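Local coordinates for protein aminotransferase, class I (Staphylococcus aureus, PDB 2O1B) that probably transfers amino groups between amino acids and 2-oxo acids, using bound pyridoxal-5'-phosphate as cofactor, as in class I aminotransferases such as aspartate aminotransferase, at residues 222-230 with 332-340; 352-362 with 395-403. One frame throughout, in Å; residues are numbered along the deposited sequence.

Contact 1. Residues 222-230 with 332-340; sequences AYGAFGFDA and HAKGGIYVW. With PLP (pyridoxal-5'-phosphate), chain B.
Tyr223 meets Tyr338 and Ile337 at the cofactor pocket of a fold-type I (class I) aminotransferase. The loop after strand 216-220 of the large seven-stranded sheet here faces the loop that leads into strand 338-342 of the small antiparallel sheet. The two hydroxyls, Tyr223 OH and Tyr338 OH, are modelled 2.4 Å apart, a hydrogen bond so short that its exact length is doubtful. Tyr338 OH comes to the edge of the Tyr223 ring, near its plane, and the two ring planes stand at 83°. Tyr223 OH is also hydrogen-bonded to Lys253 NZ, of the PLP pocket. PLP O3 lies 3.0 Å from Tyr223 CE1, and Ala222 CB rests 3.6 Å from PLP C2. With chi1 of Ile337 at 63°, its CG1 comes to 3.7 Å from Tyr223 CE2, while CG2 lies over a face of the Phe226 ring in a CH-pi contact. Farther out, the backbones join at a single bridge between Gly227 and Gly335. Gly336 N donates to Phe226 O, and Gly335 CA sits over a face of the Phe228 ring. Phe228 N reaches Lys334 O at 3.1 Å. A water also donates to Lys334 O and accepts from Asp229 N, 2.6 Å from each.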
loop_
_atom_site.group_PDB
_atom_site.type_symbol
_atom_site.label_atom_id
_atom_site.label_comp_id
_atom_site.label_asym_id
_atom_site.label_seq_id
_atom_site.Cartn_x
_atom_site.Cartn_y
_atom_site.Cartn_z
ATOM N N ALA A 222 -1.085 14.738 -10.692
ATOM C CA ALA A 222 0.215 14.085 -10.956
ATOM C C ALA A 222 1.176 14.919 -11.793
ATOM O O ALA A 222 2.404 14.860 -11.585
ATOM C CB ALA A 222 -0.008 12.742 -11.617
ATOM N N TYR A 223 0.627 15.689 -12.740
ATOM C CA TYR A 223 1.443 16.523 -13.629
ATOM C C TYR A 223 1.377 18.005 -13.315
ATOM O O TYR A 223 1.645 18.837 -14.175
ATOM C CB TYR A 223 1.114 16.239 -15.098
ATOM C CG TYR A 223 1.622 14.882 -15.523
ATOM C CD1 TYR A 223 0.740 13.830 -15.753
ATOM C CD2 TYR A 223 2.994 14.641 -15.644
ATOM C CE1 TYR A 223 1.212 12.575 -16.124
ATOM C CE2 TYR A 223 3.474 13.396 -16.017
ATOM C CZ TYR A 223 2.581 12.371 -16.252
ATOM O OH TYR A 223 3.061 11.132 -16.620
ATOM N N GLY A 224 1.031 18.320 -12.070
ATOM C CA GLY A 224 0.976 19.688 -11.583
ATOM C C GLY A 224 2.185 20.539 -11.919
ATOM O O GLY A 224 2.026 21.716 -12.265
ATOM N N ALA A 225 3.375 19.942 -11.865
ATOM C CA ALA A 225 4.646 20.663 -12.108
ATOM C C ALA A 225 4.875 21.059 -13.572
ATOM O O ALA A 225 5.659 21.974 -13.867
ATOM C CB ALA A 225 5.816 19.815 -11.629
ATOM N N PHE A 226 4.208 20.347 -14.480
ATOM C CA PHE A 226 4.451 20.443 -15.915
ATOM C C PHE A 226 3.324 21.273 -16.565
ATOM O O PHE A 226 2.288 20.745 -16.966
ATOM C CB PHE A 226 4.571 19.018 -16.510
ATOM C CG PHE A 226 5.627 18.149 -15.822
ATOM C CD1 PHE A 226 6.915 18.046 -16.341
ATOM C CD2 PHE A 226 5.327 17.451 -14.642
ATOM C CE1 PHE A 226 7.885 17.258 -15.706
ATOM C CE2 PHE A 226 6.284 16.675 -14.002
ATOM C CZ PHE A 226 7.579 16.582 -14.539
ATOM N N GLY A 227 3.536 22.592 -16.626
ATOM C CA GLY A 227 2.561 23.521 -17.199
ATOM C C GLY A 227 3.347 24.396 -18.135
ATOM O O GLY A 227 4.243 25.121 -17.692
ATOM N N PHE A 228 3.064 24.293 -19.429
ATOM C CA PHE A 228 4.001 24.807 -20.431
ATOM C C PHE A 228 3.847 26.288 -20.736
ATOM O O PHE A 228 4.835 27.010 -20.772
ATOM C CB PHE A 228 3.972 23.954 -21.708
ATOM C CG PHE A 228 4.376 22.517 -21.478
ATOM C CD1 PHE A 228 3.741 21.487 -22.139
ATOM C CD2 PHE A 228 5.388 22.206 -20.565
ATOM C CE1 PHE A 228 4.122 20.155 -21.912
ATOM C CE2 PHE A 228 5.768 20.878 -20.319
ATOM C CZ PHE A 228 5.142 19.861 -20.994
ATOM N N ASP A 229 2.616 26.739 -20.932
ATOM C CA ASP A 229 2.371 28.144 -21.243
ATOM C C ASP A 229 1.754 28.923 -20.074
ATOM O O ASP A 229 1.458 30.111 -20.198
ATOM C CB ASP A 229 1.491 28.272 -22.485
ATOM C CG ASP A 229 1.592 29.648 -23.137
ATOM O OD1 ASP A 229 0.545 30.159 -23.599
ATOM O OD2 ASP A 229 2.712 30.223 -23.197
ATOM N N ALA A 230 1.566 28.237 -18.948
ATOM C CA ALA A 230 0.906 28.786 -17.771
ATOM C C ALA A 230 1.021 27.750 -16.655
ATOM O O ALA A 230 0.923 26.545 -16.912
ATOM C CB ALA A 230 -0.562 29.083 -18.072
ATOM N N HIS A 332 -2.000 19.431 -29.706
ATOM C CA HIS A 332 -0.955 20.197 -29.019
ATOM C C HIS A 332 -1.041 19.959 -27.505
ATOM O O HIS A 332 -2.126 20.052 -26.916
ATOM C CB HIS A 332 -1.095 21.692 -29.375
ATOM C CG HIS A 332 -0.149 22.599 -28.648
ATOM N ND1 HIS A 332 -0.586 23.595 -27.800
ATOM C CD2 HIS A 332 1.202 22.677 -28.656
ATOM C CE1 HIS A 332 0.458 24.240 -27.310
ATOM N NE2 HIS A 332 1.556 23.701 -27.812
ATOM N N ALA A 333 0.103 19.624 -26.899
ATOM C CA ALA A 333 0.202 19.355 -25.470
ATOM C C ALA A 333 0.384 20.650 -24.691
ATOM O O ALA A 333 1.225 21.475 -25.037
ATOM C CB ALA A 333 1.381 18.439 -25.189
ATOM N N LYS A 334 -0.390 20.817 -23.625
ATOM C CA LYS A 334 -0.323 22.059 -22.840
ATOM C C LYS A 334 0.372 21.834 -21.502
ATOM O O LYS A 334 0.830 22.775 -20.854
ATOM C CB LYS A 334 -1.722 22.617 -22.614
ATOM C CG LYS A 334 -2.541 22.843 -23.894
ATOM C CD LYS A 334 -3.872 23.486 -23.549
ATOM C CE LYS A 334 -4.908 23.264 -24.625
ATOM N NZ LYS A 334 -6.190 23.797 -24.106
ATOM N N GLY A 335 0.429 20.572 -21.101
ATOM C CA GLY A 335 1.156 20.142 -19.913
ATOM C C GLY A 335 1.394 18.641 -19.918
ATOM O O GLY A 335 1.024 17.939 -20.870
ATOM N N GLY A 336 2.023 18.142 -18.856
ATOM C CA GLY A 336 2.359 16.725 -18.778
ATOM C C GLY A 336 3.610 16.419 -19.573
ATOM O O GLY A 336 4.384 17.315 -19.882
ATOM N N ILE A 337 3.806 15.149 -19.910
ATOM C CA ILE A 337 5.044 14.720 -20.546
ATOM C C ILE A 337 4.815 13.979 -21.887
ATOM O O ILE A 337 5.727 13.336 -22.395
ATOM C CB ILE A 337 5.897 13.850 -19.569
ATOM C CG1 ILE A 337 5.155 12.562 -19.186
ATOM C CG2 ILE A 337 6.299 14.667 -18.305
ATOM C CD1 ILE A 337 6.010 11.563 -18.453
ATOM N N TYR A 338 3.607 14.087 -22.449
ATOM C CA TYR A 338 3.243 13.332 -23.658
ATOM C C TYR A 338 2.779 14.199 -24.833
ATOM O O TYR A 338 2.412 15.369 -24.655
ATOM C CB TYR A 338 2.142 12.305 -23.355
ATOM C CG TYR A 338 2.261 11.585 -22.033
ATOM C CD1 TYR A 338 3.029 10.425 -21.911
ATOM C CD2 TYR A 338 1.581 12.046 -20.905
ATOM C CE1 TYR A 338 3.133 9.749 -20.694
ATOM C CE2 TYR A 338 1.679 11.378 -19.686
ATOM C CZ TYR A 338 2.451 10.228 -19.590
ATOM O OH TYR A 338 2.548 9.563 -18.382
ATOM N N VAL A 339 2.789 13.616 -26.035
ATOM C CA VAL A 339 1.993 14.153 -27.148
ATOM C C VAL A 339 0.926 13.124 -27.573
ATOM O O VAL A 339 1.198 11.929 -27.638
ATOM C CB VAL A 339 2.874 14.658 -28.329
ATOM C CG1 VAL A 339 2.019 15.276 -29.451
ATOM C CG2 VAL A 339 3.882 15.698 -27.838
ATOM N N TRP A 340 -0.290 13.612 -27.804
ATOM C CA TRP A 340 -1.473 12.808 -28.152
ATOM C C TRP A 340 -1.578 12.903 -29.669
ATOM O O TRP A 340 -1.909 13.963 -30.207
ATOM C CB TRP A 340 -2.687 13.424 -27.432
ATOM C CG TRP A 340 -4.045 12.750 -27.465
ATOM C CD1 TRP A 340 -5.229 13.342 -27.799
ATOM C CD2 TRP A 340 -4.372 11.407 -27.071
ATOM N NE1 TRP A 340 -6.271 12.458 -27.659
ATOM C CE2 TRP A 340 -5.776 11.263 -27.206
ATOM C CE3 TRP A 340 -3.621 10.318 -26.605
ATOM C CZ2 TRP A 340 -6.435 10.063 -26.930
ATOM C CZ3 TRP A 340 -4.282 9.115 -26.326
ATOM C CH2 TRP A 340 -5.671 8.997 -26.491
HETATM N N1 PLP B . -2.288 9.731 -12.096
HETATM C C2 PLP B . -1.740 10.112 -13.307
HETATM C C2A PLP B . -2.540 10.983 -14.235
HETATM C C3 PLP B . -0.440 9.701 -13.613
HETATM O O3 PLP B . 0.146 10.054 -14.794
HETATM C C4 PLP B . 0.281 8.911 -12.708
HETATM C C4A PLP B . 1.778 8.956 -12.792
HETATM C C5 PLP B . -0.294 8.520 -11.496
HETATM C C6 PLP B . -1.591 8.937 -11.197
HETATM C C5A PLP B . 0.455 7.638 -10.506
HETATM O O4P PLP B . 1.476 8.334 -9.817
HETATM P P PLP B . 2.276 7.635 -8.599
HETATM O O1P PLP B . 3.686 7.298 -9.058
HETATM O O2P PLP B . 1.518 6.392 -8.220
HETATM O O3P PLP B . 2.326 8.629 -7.473
HETATM O O HOH W 1 0.441 25.350 -21.167
#

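Contact 2. Residues 352-362 with 395-403; sequences FEQFLVQEKSI and RLTELAYLY
Lys360 and Arg395 carry the polar side of a helix pair in the small domain of the aminotransferase fold. Helix 349-360 packs against residues 395-403, the last part of helix 388-397 and the turns after it, near the C terminus. Lys360 NZ forms a salt bridge with Glu398 OE1 at 2.7 Å, meeting that oxygen from above the carboxylate plane. It also makes a weak hydrogen bond to Arg395 O. A bend at chi2 (-73°) turns the Lys360 chain, and its CE passes 3.6 Å from Leu399 CD2. Arg395 runs the other way, extended from CG to NE. Its NH1 gives a weak, bent hydrogen bond to Lys360 O, at 124°. Its NH2 forms a salt bridge with Glu391 OE2 and a hydrogen bond to Pro48 O, so the guanidinium is gripped mainly from outside the pair. Ser361 OG is satisfied by Leu47 O. Beside these polar groups the two segments pack through apolar side chains. Leu356 CD2 touches both Leu399 CD1 and Leu396 CD2. Leu399 CD2 lies at the edge of the Phe355 ring, whose CE2 also meets Leu402 CD1. Tyr403 OH is hydrogen-bonded to Glu342 O and lies 3.5 Å from Phe352 CZ.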
loop_
_atom_site.group_PDB
_atom_site.type_symbol
_atom_site.label_atom_id
_atom_site.label_comp_id
_atom_site.label_asym_id
_atom_site.label_seq_id
_atom_site.Cartn_x
_atom_site.Cartn_y
_atom_site.Cartn_z
ATOM N N PHE A 352 -2.100 0.629 -34.973
ATOM C CA PHE A 352 -1.007 1.583 -35.146
ATOM C C PHE A 352 0.117 1.322 -34.150
ATOM O O PHE A 352 1.286 1.470 -34.490
ATOM C CB PHE A 352 -1.515 3.027 -35.045
ATOM C CG PHE A 352 -0.569 4.061 -35.630
ATOM C CD1 PHE A 352 -0.296 5.236 -34.938
ATOM C CD2 PHE A 352 0.040 3.861 -36.878
ATOM C CE1 PHE A 352 0.560 6.198 -35.467
ATOM C CE2 PHE A 352 0.902 4.818 -37.419
ATOM C CZ PHE A 352 1.162 5.996 -36.704
ATOM N N GLU A 353 -0.236 0.914 -32.930
ATOM C CA GLU A 353 0.767 0.538 -31.926
ATOM C C GLU A 353 1.615 -0.627 -32.433
ATOM O O GLU A 353 2.845 -0.572 -32.380
ATOM C CB GLU A 353 0.117 0.171 -30.589
ATOM C CG GLU A 353 1.122 -0.282 -29.522
ATOM C CD GLU A 353 0.552 -1.283 -28.516
ATOM O OE1 GLU A 353 -0.645 -1.656 -28.621
ATOM O OE2 GLU A 353 1.320 -1.704 -27.616
ATOM N N GLN A 354 0.952 -1.668 -32.932
ATOM C CA GLN A 354 1.650 -2.828 -33.472
ATOM C C GLN A 354 2.484 -2.480 -34.711
ATOM O O GLN A 354 3.633 -2.914 -34.821
ATOM C CB GLN A 354 0.676 -3.984 -33.730
ATOM C CG GLN A 354 1.318 -5.372 -33.648
ATOM C CD GLN A 354 1.850 -5.743 -32.249
ATOM O OE1 GLN A 354 1.491 -5.130 -31.229
ATOM N NE2 GLN A 354 2.705 -6.758 -32.204
ATOM N N PHE A 355 1.921 -1.678 -35.618
ATOM C CA PHE A 355 2.667 -1.139 -36.764
ATOM C C PHE A 355 3.979 -0.458 -36.355
ATOM O O PHE A 355 5.044 -0.794 -36.876
ATOM C CB PHE A 355 1.789 -0.159 -37.552
ATOM C CG PHE A 355 2.473 0.463 -38.749
ATOM C CD1 PHE A 355 2.545 -0.217 -39.962
ATOM C CD2 PHE A 355 3.019 1.740 -38.670
ATOM C CE1 PHE A 355 3.160 0.359 -41.077
ATOM C CE2 PHE A 355 3.637 2.323 -39.777
ATOM C CZ PHE A 355 3.707 1.626 -40.983
ATOM N N LEU A 356 3.897 0.487 -35.419
ATOM C CA LEU A 356 5.070 1.250 -34.986
ATOM C C LEU A 356 6.169 0.389 -34.337
ATOM O O LEU A 356 7.361 0.600 -34.589
ATOM C CB LEU A 356 4.658 2.405 -34.063
ATOM C CG LEU A 356 3.895 3.595 -34.668
ATOM C CD1 LEU A 356 3.406 4.545 -33.582
ATOM C CD2 LEU A 356 4.767 4.343 -35.649
ATOM N N VAL A 357 5.778 -0.583 -33.515
ATOM C CA VAL A 357 6.764 -1.479 -32.881
ATOM C C VAL A 357 7.395 -2.436 -33.898
ATOM O O VAL A 357 8.622 -2.613 -33.911
ATOM C CB VAL A 357 6.205 -2.220 -31.612
ATOM C CG1 VAL A 357 4.971 -3.048 -31.931
ATOM C CG2 VAL A 357 7.271 -3.107 -30.998
ATOM N N GLN A 358 6.556 -3.021 -34.758
ATOM C CA GLN A 358 6.993 -3.955 -35.805
ATOM C C GLN A 358 7.872 -3.291 -36.863
ATOM O O GLN A 358 8.981 -3.754 -37.137
ATOM C CB GLN A 358 5.789 -4.574 -36.517
ATOM C CG GLN A 358 5.112 -5.736 -35.802
ATOM C CD GLN A 358 4.078 -6.443 -36.691
ATOM O OE1 GLN A 358 4.231 -6.518 -37.919
ATOM N NE2 GLN A 358 3.023 -6.968 -36.069
ATOM N N GLU A 359 7.361 -2.224 -37.472
ATOM C CA GLU A 359 8.036 -1.574 -38.596
ATOM C C GLU A 359 9.071 -0.551 -38.152
ATOM O O GLU A 359 10.163 -0.500 -38.705
ATOM C CB GLU A 359 7.030 -0.916 -39.556
ATOM C CG GLU A 359 5.811 -1.774 -39.930
ATOM C CD GLU A 359 6.161 -3.086 -40.614
ATOM O OE1 GLU A 359 7.141 -3.125 -41.397
ATOM O OE2 GLU A 359 5.437 -4.081 -40.374
ATOM N N LYS A 360 8.729 0.253 -37.152
ATOM C CA LYS A 360 9.546 1.410 -36.776
ATOM C C LYS A 360 10.301 1.279 -35.448
ATOM O O LYS A 360 11.052 2.185 -35.069
ATOM C CB LYS A 360 8.686 2.680 -36.777
ATOM C CG LYS A 360 8.204 3.084 -38.171
ATOM C CD LYS A 360 9.348 3.645 -38.995
ATOM C CE LYS A 360 8.910 4.005 -40.398
ATOM N NZ LYS A 360 9.927 4.863 -41.067
ATOM N N SER A 361 10.111 0.152 -34.759
ATOM C CA SER A 361 10.684 -0.077 -33.418
ATOM C C SER A 361 10.423 1.082 -32.450
ATOM O O SER A 361 11.288 1.448 -31.652
ATOM C CB SER A 361 12.182 -0.403 -33.496
ATOM O OG SER A 361 12.404 -1.653 -34.131
ATOM N N ILE A 362 9.226 1.658 -32.547
ATOM C CA ILE A 362 8.759 2.681 -31.612
ATOM C C ILE A 362 7.619 2.110 -30.779
ATOM O O ILE A 362 6.575 1.731 -31.314
ATOM C CB ILE A 362 8.279 3.970 -32.335
ATOM C CG1 ILE A 362 9.434 4.652 -33.058
ATOM C CG2 ILE A 362 7.641 4.941 -31.343
ATOM C CD1 ILE A 362 9.013 5.833 -33.910
ATOM N N ARG A 395 11.722 9.224 -37.593
ATOM C CA ARG A 395 11.067 7.942 -37.868
ATOM C C ARG A 395 9.579 8.143 -38.154
ATOM O O ARG A 395 9.055 7.621 -39.138
ATOM C CB ARG A 395 11.239 6.963 -36.699
ATOM C CG ARG A 395 12.622 6.342 -36.588
ATOM C CD ARG A 395 12.605 5.179 -35.609
ATOM N NE ARG A 395 13.953 4.758 -35.239
ATOM C CZ ARG A 395 14.226 3.790 -34.369
ATOM N NH1 ARG A 395 13.244 3.123 -33.771
ATOM N NH2 ARG A 395 15.486 3.491 -34.091
ATOM N N LEU A 396 8.922 8.917 -37.291
ATOM C CA LEU A 396 7.488 9.197 -37.391
ATOM C C LEU A 396 7.074 10.056 -38.591
ATOM O O LEU A 396 6.031 9.810 -39.201
ATOM C CB LEU A 396 6.994 9.837 -36.095
ATOM C CG LEU A 396 6.872 8.863 -34.924
ATOM C CD1 LEU A 396 6.674 9.619 -33.628
ATOM C CD2 LEU A 396 5.719 7.897 -35.169
ATOM N N THR A 397 7.891 11.056 -38.923
ATOM C CA THR A 397 7.612 11.950 -40.060
ATOM C C THR A 397 7.667 11.223 -41.409
ATOM O O THR A 397 6.996 11.618 -42.365
ATOM C CB THR A 397 8.558 13.170 -40.086
ATOM O OG1 THR A 397 9.916 12.726 -40.107
ATOM C CG2 THR A 397 8.339 14.044 -38.874
ATOM N N GLU A 398 8.469 10.162 -41.476
ATOM C CA GLU A 398 8.519 9.280 -42.642
ATOM C C GLU A 398 7.138 8.682 -42.952
ATOM O O GLU A 398 6.869 8.271 -44.084
ATOM C CB GLU A 398 9.553 8.171 -42.410
ATOM C CG GLU A 398 9.975 7.396 -43.660
ATOM C CD GLU A 398 9.102 6.171 -43.956
ATOM O OE1 GLU A 398 8.328 5.742 -43.074
ATOM O OE2 GLU A 398 9.199 5.627 -45.070
ATOM N N LEU A 399 6.266 8.658 -41.948
ATOM C CA LEU A 399 4.942 8.051 -42.077
ATOM C C LEU A 399 3.866 9.040 -42.521
ATOM O O LEU A 399 2.681 8.707 -42.536
ATOM C CB LEU A 399 4.539 7.370 -40.765
ATOM C CG LEU A 399 5.490 6.300 -40.214
ATOM C CD1 LEU A 399 5.075 5.904 -38.804
ATOM C CD2 LEU A 399 5.533 5.087 -41.145
ATOM N N ALA A 400 4.290 10.247 -42.892
ATOM C CA ALA A 400 3.380 11.305 -43.355
ATOM C C ALA A 400 2.440 10.841 -44.471
ATOM O O ALA A 400 1.278 11.248 -44.516
ATOM C CB ALA A 400 4.176 12.521 -43.815
ATOM N N TYR A 401 2.952 9.987 -45.361
ATOM C CA TYR A 401 2.166 9.434 -46.465
ATOM C C TYR A 401 0.911 8.678 -45.992
ATOM O O TYR A 401 -0.070 8.584 -46.727
ATOM C CB TYR A 401 3.047 8.556 -47.374
ATOM C CG TYR A 401 3.399 7.199 -46.802
ATOM C CD1 TYR A 401 2.609 6.082 -47.072
ATOM C CD2 TYR A 401 4.518 7.033 -45.986
ATOM C CE1 TYR A 401 2.920 4.830 -46.542
ATOM C CE2 TYR A 401 4.841 5.783 -45.444
ATOM C CZ TYR A 401 4.034 4.686 -45.731
ATOM O OH TYR A 401 4.338 3.450 -45.201
ATOM N N LEU A 402 0.945 8.148 -44.769
ATOM C CA LEU A 402 -0.177 7.376 -44.238
ATOM C C LEU A 402 -1.374 8.266 -43.917
ATOM O O LEU A 402 -2.510 7.802 -43.887
ATOM C CB LEU A 402 0.242 6.590 -42.993
ATOM C CG LEU A 402 1.144 5.367 -43.184
ATOM C CD1 LEU A 402 1.647 4.867 -41.858
ATOM C CD2 LEU A 402 0.431 4.243 -43.919
ATOM N N TYR A 403 -1.110 9.550 -43.701
ATOM C CA TYR A 403 -2.143 10.482 -43.264
ATOM C C TYR A 403 -2.888 11.198 -44.392
ATOM O O TYR A 403 -3.921 11.842 -44.150
ATOM C CB TYR A 403 -1.558 11.482 -42.277
ATOM C CG TYR A 403 -1.214 10.867 -40.938
ATOM C CD1 TYR A 403 -2.172 10.778 -39.922
ATOM C CD2 TYR A 403 0.060 10.364 -40.688
ATOM C CE1 TYR A 403 -1.866 10.227 -38.698
ATOM C CE2 TYR A 403 0.369 9.804 -39.469
ATOM C CZ TYR A 403 -0.594 9.741 -38.477
ATOM O OH TYR A 403 -0.277 9.192 -37.263
#

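From the N terminus, the chain lays down five of the seven strands of the large sheet, the last being 216-220, before residues 222-230. Contact 1 closes a loop of about 100 residues, mostly helical but holding strands 245-250 and 263-267, when 332-340 returns to this place. It ties the cofactor side of the large sheet to the four-stranded antiparallel sheet. Strand 338-342 then leads into helix 349-360, where contact 2 opens. Contact 2 closes a shorter loop of 32 residues, which includes strand 377-381, against the chain's C-terminal end. The contacts follow in series, neither nested nor crossed. The centres of contact 1 and contact 2 are about 24 Å apart.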